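Local coordinates for putative secreted protein (Pseudomonas aeruginosa, PDB 3NPD) that is of unknown function but is probably a secreted, quorum-sensing-regulated virulence factor of a Pseudomonas-specific family, at residues A[25-37]-A[46-58]. Sequence-based numbering, arbitrary orientation.
Sequences PRAINEDILDQGY and NHLSVRASHAERM. With SO4 (sulfate ion), chain B.
A beta bulge in the antiparallel hairpin of strands 32-40 and 43-50 brings Gln35 and Gly36 together opposite His47: Gln35 N donates to His47 O (2.8 Å), and His47 N returns a bond to Gly36 O. Asn46 secures the bulge from the side. A chi1 of -171° swings its amide away from its own backbone N, and ND2 reaches both Asp34 OD1 (2.9 Å) and Gly36 O (3.0 Å), each acceptor near the amide plane. Asp34 OD1 also accepts from Gly36 N in an Asx turn, the two donors arriving from opposite faces of the carboxylate. The Tyr37 ring stacks on the same amide, their planes 11° apart and Asn46 CG 3.5 Å from Tyr37 CZ, while helix 4-21 packs against the tyrosine through Ala17 and Ser20. Farther along, Leu33 and Ser49 form a hydrogen-bonded pair, and Leu48 CD2 lies 3.6 Å from Ile32 CG2. At the far end Arg51 N, at the N-cap of helix 52-60, donates to Asp31 O (2.9 Å). The Asp31 side chain packs against His54 CB; a water held by His54 N gives OD1 a weak bond, and another, held by Arg57 NH1, donates to OD2. Both N-H bonds of the Asn46 amide are thus spent on the bulge, fixing its rotation, whereas the Asp31 carboxylate has polar links to the helix only through water and a long salt bridge from OD2 to Arg57 NH2 (3.7 Å).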
# COMPACT_ATOMS: atom_id res chain seq x y z
N PRO A 25 -13.19 -0.22 6.48
CA PRO A 25 -12.23 -1.20 6.99
C PRO A 25 -12.75 -2.61 7.09
O PRO A 25 -13.95 -2.84 7.36
CB PRO A 25 -11.89 -0.67 8.38
CG PRO A 25 -13.14 0.01 8.80
CD PRO A 25 -13.71 0.64 7.55
N ARG A 26 -11.86 -3.57 6.84
CA ARG A 26 -12.19 -4.99 7.03
C ARG A 26 -10.97 -5.76 7.49
O ARG A 26 -9.86 -5.39 7.19
CB ARG A 26 -12.80 -5.60 5.77
CG ARG A 26 -11.96 -5.59 4.57
CD ARG A 26 -12.62 -6.37 3.39
NE ARG A 26 -11.96 -5.89 2.19
CZ ARG A 26 -12.51 -5.27 1.14
NH1 ARG A 26 -13.83 -5.13 1.01
NH2 ARG A 26 -11.71 -4.85 0.15
N ALA A 27 -11.21 -6.85 8.20
CA ALA A 27 -10.14 -7.67 8.72
C ALA A 27 -9.54 -8.53 7.60
O ALA A 27 -10.28 -9.22 6.86
CB ALA A 27 -10.61 -8.53 9.89
N ILE A 28 -8.22 -8.44 7.47
CA ILE A 28 -7.42 -9.36 6.64
C ILE A 28 -7.26 -10.66 7.42
O ILE A 28 -7.37 -11.75 6.89
CB ILE A 28 -6.02 -8.76 6.28
CG1 ILE A 28 -6.15 -7.56 5.31
CG2 ILE A 28 -5.06 -9.82 5.67
CD1 ILE A 28 -6.97 -7.82 4.02
N ASN A 29 -6.92 -10.51 8.69
CA ASN A 29 -6.87 -11.59 9.67
C ASN A 29 -7.13 -11.00 11.07
O ASN A 29 -7.50 -9.83 11.19
CB ASN A 29 -5.54 -12.34 9.51
CG ASN A 29 -4.32 -11.48 9.74
OD1 ASN A 29 -4.32 -10.59 10.57
ND2 ASN A 29 -3.25 -11.79 9.04
N GLU A 30 -6.93 -11.78 12.12
CA GLU A 30 -7.12 -11.37 13.50
C GLU A 30 -6.27 -10.14 13.91
O GLU A 30 -6.65 -9.44 14.85
CB GLU A 30 -6.77 -12.53 14.46
CG GLU A 30 -7.73 -13.74 14.42
CD GLU A 30 -9.14 -13.48 14.96
OE1 GLU A 30 -9.38 -12.41 15.57
OE2 GLU A 30 -10.01 -14.38 14.79
N ASP A 31 -5.13 -9.96 13.26
CA ASP A 31 -4.17 -8.89 13.61
C ASP A 31 -4.17 -7.69 12.69
O ASP A 31 -3.74 -6.63 13.13
CB ASP A 31 -2.76 -9.44 13.65
CG ASP A 31 -2.57 -10.48 14.73
OD1 ASP A 31 -3.03 -10.27 15.88
OD2 ASP A 31 -1.88 -11.46 14.41
N ILE A 32 -4.65 -7.83 11.45
CA ILE A 32 -4.50 -6.78 10.45
C ILE A 32 -5.86 -6.33 9.92
O ILE A 32 -6.63 -7.15 9.42
CB ILE A 32 -3.60 -7.24 9.30
CG1 ILE A 32 -2.18 -7.55 9.77
CG2 ILE A 32 -3.50 -6.18 8.22
CD1 ILE A 32 -1.39 -8.34 8.78
N LEU A 33 -6.11 -5.01 9.97
CA LEU A 33 -7.26 -4.37 9.32
C LEU A 33 -6.80 -3.68 8.06
O LEU A 33 -5.86 -2.87 8.08
CB LEU A 33 -7.98 -3.32 10.20
CG LEU A 33 -8.88 -3.63 11.35
CD1 LEU A 33 -9.39 -2.31 11.91
CD2 LEU A 33 -10.05 -4.53 10.89
N ASP A 34 -7.46 -4.01 6.96
CA ASP A 34 -7.32 -3.26 5.72
C ASP A 34 -8.18 -1.98 5.87
O ASP A 34 -9.42 -2.04 5.89
CB ASP A 34 -7.76 -4.12 4.54
CG ASP A 34 -7.58 -3.43 3.19
OD1 ASP A 34 -7.26 -2.22 3.09
OD2 ASP A 34 -7.82 -4.15 2.20
N GLN A 35 -7.54 -0.83 5.92
CA GLN A 35 -8.23 0.47 6.13
C GLN A 35 -8.49 1.22 4.84
O GLN A 35 -8.97 2.34 4.88
CB GLN A 35 -7.45 1.35 7.09
CG GLN A 35 -7.14 0.68 8.40
CD GLN A 35 -6.25 1.52 9.25
OE1 GLN A 35 -5.20 1.97 8.80
NE2 GLN A 35 -6.62 1.71 10.47
N GLY A 36 -8.22 0.58 3.70
CA GLY A 36 -8.52 1.17 2.39
C GLY A 36 -7.34 1.94 1.85
O GLY A 36 -6.20 1.73 2.27
N TYR A 37 -7.64 2.82 0.89
CA TYR A 37 -6.65 3.46 0.06
C TYR A 37 -6.82 4.94 -0.07
O TYR A 37 -7.94 5.45 -0.05
CB TYR A 37 -6.75 2.88 -1.35
CG TYR A 37 -6.50 1.40 -1.40
CD1 TYR A 37 -7.49 0.50 -1.04
CD2 TYR A 37 -5.27 0.88 -1.89
CE1 TYR A 37 -7.25 -0.90 -1.06
CE2 TYR A 37 -5.05 -0.50 -1.98
CZ TYR A 37 -6.02 -1.39 -1.55
OH TYR A 37 -5.82 -2.76 -1.63
N ASN A 46 -2.14 1.86 0.46
CA ASN A 46 -3.04 1.00 1.18
C ASN A 46 -2.62 1.19 2.63
O ASN A 46 -1.46 0.94 3.00
CB ASN A 46 -2.84 -0.46 0.70
CG ASN A 46 -3.88 -1.45 1.22
OD1 ASN A 46 -3.70 -2.66 1.01
ND2 ASN A 46 -4.93 -0.99 1.91
N HIS A 47 -3.55 1.65 3.45
CA HIS A 47 -3.32 1.82 4.86
C HIS A 47 -3.84 0.58 5.57
O HIS A 47 -4.97 0.17 5.33
CB HIS A 47 -4.13 3.02 5.36
CG HIS A 47 -3.81 4.32 4.64
ND1 HIS A 47 -2.87 5.23 5.09
CD2 HIS A 47 -4.32 4.84 3.51
CE1 HIS A 47 -2.82 6.25 4.25
NE2 HIS A 47 -3.69 6.04 3.29
N LEU A 48 -3.03 0.02 6.47
CA LEU A 48 -3.42 -1.12 7.27
C LEU A 48 -3.01 -0.88 8.73
O LEU A 48 -1.96 -0.23 8.98
CB LEU A 48 -2.81 -2.39 6.74
CG LEU A 48 -3.18 -2.79 5.29
CD1 LEU A 48 -2.03 -2.40 4.34
CD2 LEU A 48 -3.58 -4.27 5.20
N SER A 49 -3.83 -1.34 9.67
CA SER A 49 -3.47 -1.31 11.11
C SER A 49 -3.09 -2.73 11.50
O SER A 49 -3.64 -3.70 10.96
CB SER A 49 -4.58 -0.79 12.03
OG SER A 49 -5.71 -1.58 12.01
N VAL A 50 -2.19 -2.82 12.46
CA VAL A 50 -1.60 -4.10 12.91
C VAL A 50 -1.62 -4.09 14.42
O VAL A 50 -1.14 -3.15 15.04
CB VAL A 50 -0.14 -4.28 12.47
CG1 VAL A 50 0.34 -5.72 12.77
CG2 VAL A 50 0.00 -4.01 11.05
N ARG A 51 -2.10 -5.18 15.01
CA ARG A 51 -2.02 -5.34 16.46
C ARG A 51 -0.58 -5.50 16.93
O ARG A 51 0.31 -5.88 16.16
CB ARG A 51 -2.94 -6.45 16.94
CG ARG A 51 -4.41 -5.99 16.72
CD ARG A 51 -5.43 -7.02 17.10
NE ARG A 51 -6.80 -6.48 16.86
CZ ARG A 51 -7.57 -5.84 17.76
NH1 ARG A 51 -7.13 -5.62 19.00
NH2 ARG A 51 -8.80 -5.43 17.41
N ALA A 52 -0.38 -5.15 18.19
CA ALA A 52 0.93 -4.97 18.81
C ALA A 52 1.86 -6.15 18.64
O ALA A 52 3.03 -5.96 18.29
CB ALA A 52 0.74 -4.64 20.32
N SER A 53 1.37 -7.36 18.88
CA SER A 53 2.24 -8.55 18.79
C SER A 53 2.71 -8.82 17.37
O SER A 53 3.90 -9.08 17.16
CB SER A 53 1.62 -9.80 19.42
OG SER A 53 1.63 -9.68 20.83
N HIS A 54 1.81 -8.74 16.41
CA HIS A 54 2.18 -8.91 15.02
C HIS A 54 3.05 -7.74 14.53
O HIS A 54 3.93 -7.94 13.71
CB HIS A 54 0.96 -9.04 14.14
CG HIS A 54 1.28 -9.49 12.74
ND1 HIS A 54 2.02 -10.62 12.48
CD2 HIS A 54 0.98 -8.96 11.53
CE1 HIS A 54 2.15 -10.78 11.18
NE2 HIS A 54 1.53 -9.78 10.58
N ALA A 55 2.81 -6.53 15.02
CA ALA A 55 3.64 -5.38 14.67
C ALA A 55 5.12 -5.66 15.04
O ALA A 55 6.04 -5.29 14.30
CB ALA A 55 3.15 -4.10 15.40
N GLU A 56 5.32 -6.29 16.20
CA GLU A 56 6.67 -6.67 16.64
C GLU A 56 7.30 -7.70 15.72
O GLU A 56 8.49 -7.58 15.39
CB GLU A 56 6.69 -7.13 18.08
CG GLU A 56 6.51 -5.98 19.07
CD GLU A 56 7.74 -5.05 19.14
OE1 GLU A 56 7.88 -4.11 18.33
OE2 GLU A 56 8.56 -5.24 20.07
N ARG A 57 6.53 -8.70 15.30
CA ARG A 57 7.02 -9.69 14.33
C ARG A 57 7.41 -9.02 13.04
O ARG A 57 8.46 -9.36 12.45
CB ARG A 57 5.97 -10.77 14.05
CG ARG A 57 5.62 -11.62 15.25
CD ARG A 57 5.02 -12.99 14.86
NE ARG A 57 3.74 -13.01 14.10
CZ ARG A 57 2.51 -12.77 14.58
NH1 ARG A 57 2.29 -12.36 15.82
NH2 ARG A 57 1.45 -12.90 13.76
N MSE A 58 6.59 -8.07 12.58
CA MSE A 58 6.93 -7.28 11.38
C MSE A 58 8.22 -6.50 11.51
O MSE A 58 9.08 -6.56 10.64
CB MSE A 58 5.79 -6.37 10.94
CG MSE A 58 4.64 -7.16 10.46
SE MSE A 58 3.13 -6.09 9.94
CE MSE A 58 3.87 -5.43 8.27
S SO4 B . -3.29 -4.80 20.47
O1 SO4 B . -2.74 -3.87 19.46
O2 SO4 B . -2.70 -6.15 20.49
O3 SO4 B . -3.09 -4.22 21.79
O4 SO4 B . -4.73 -5.00 20.19
O HOH W 1 -0.90 -9.08 17.29
O HOH W 2 -5.41 -3.98 13.44
O HOH W 3 -0.46 -11.87 16.71
O HOH W 4 -5.09 -4.96 1.42
O HOH W 5 -2.43 2.67 8.78
O HOH W 6 -3.18 -3.95 -1.63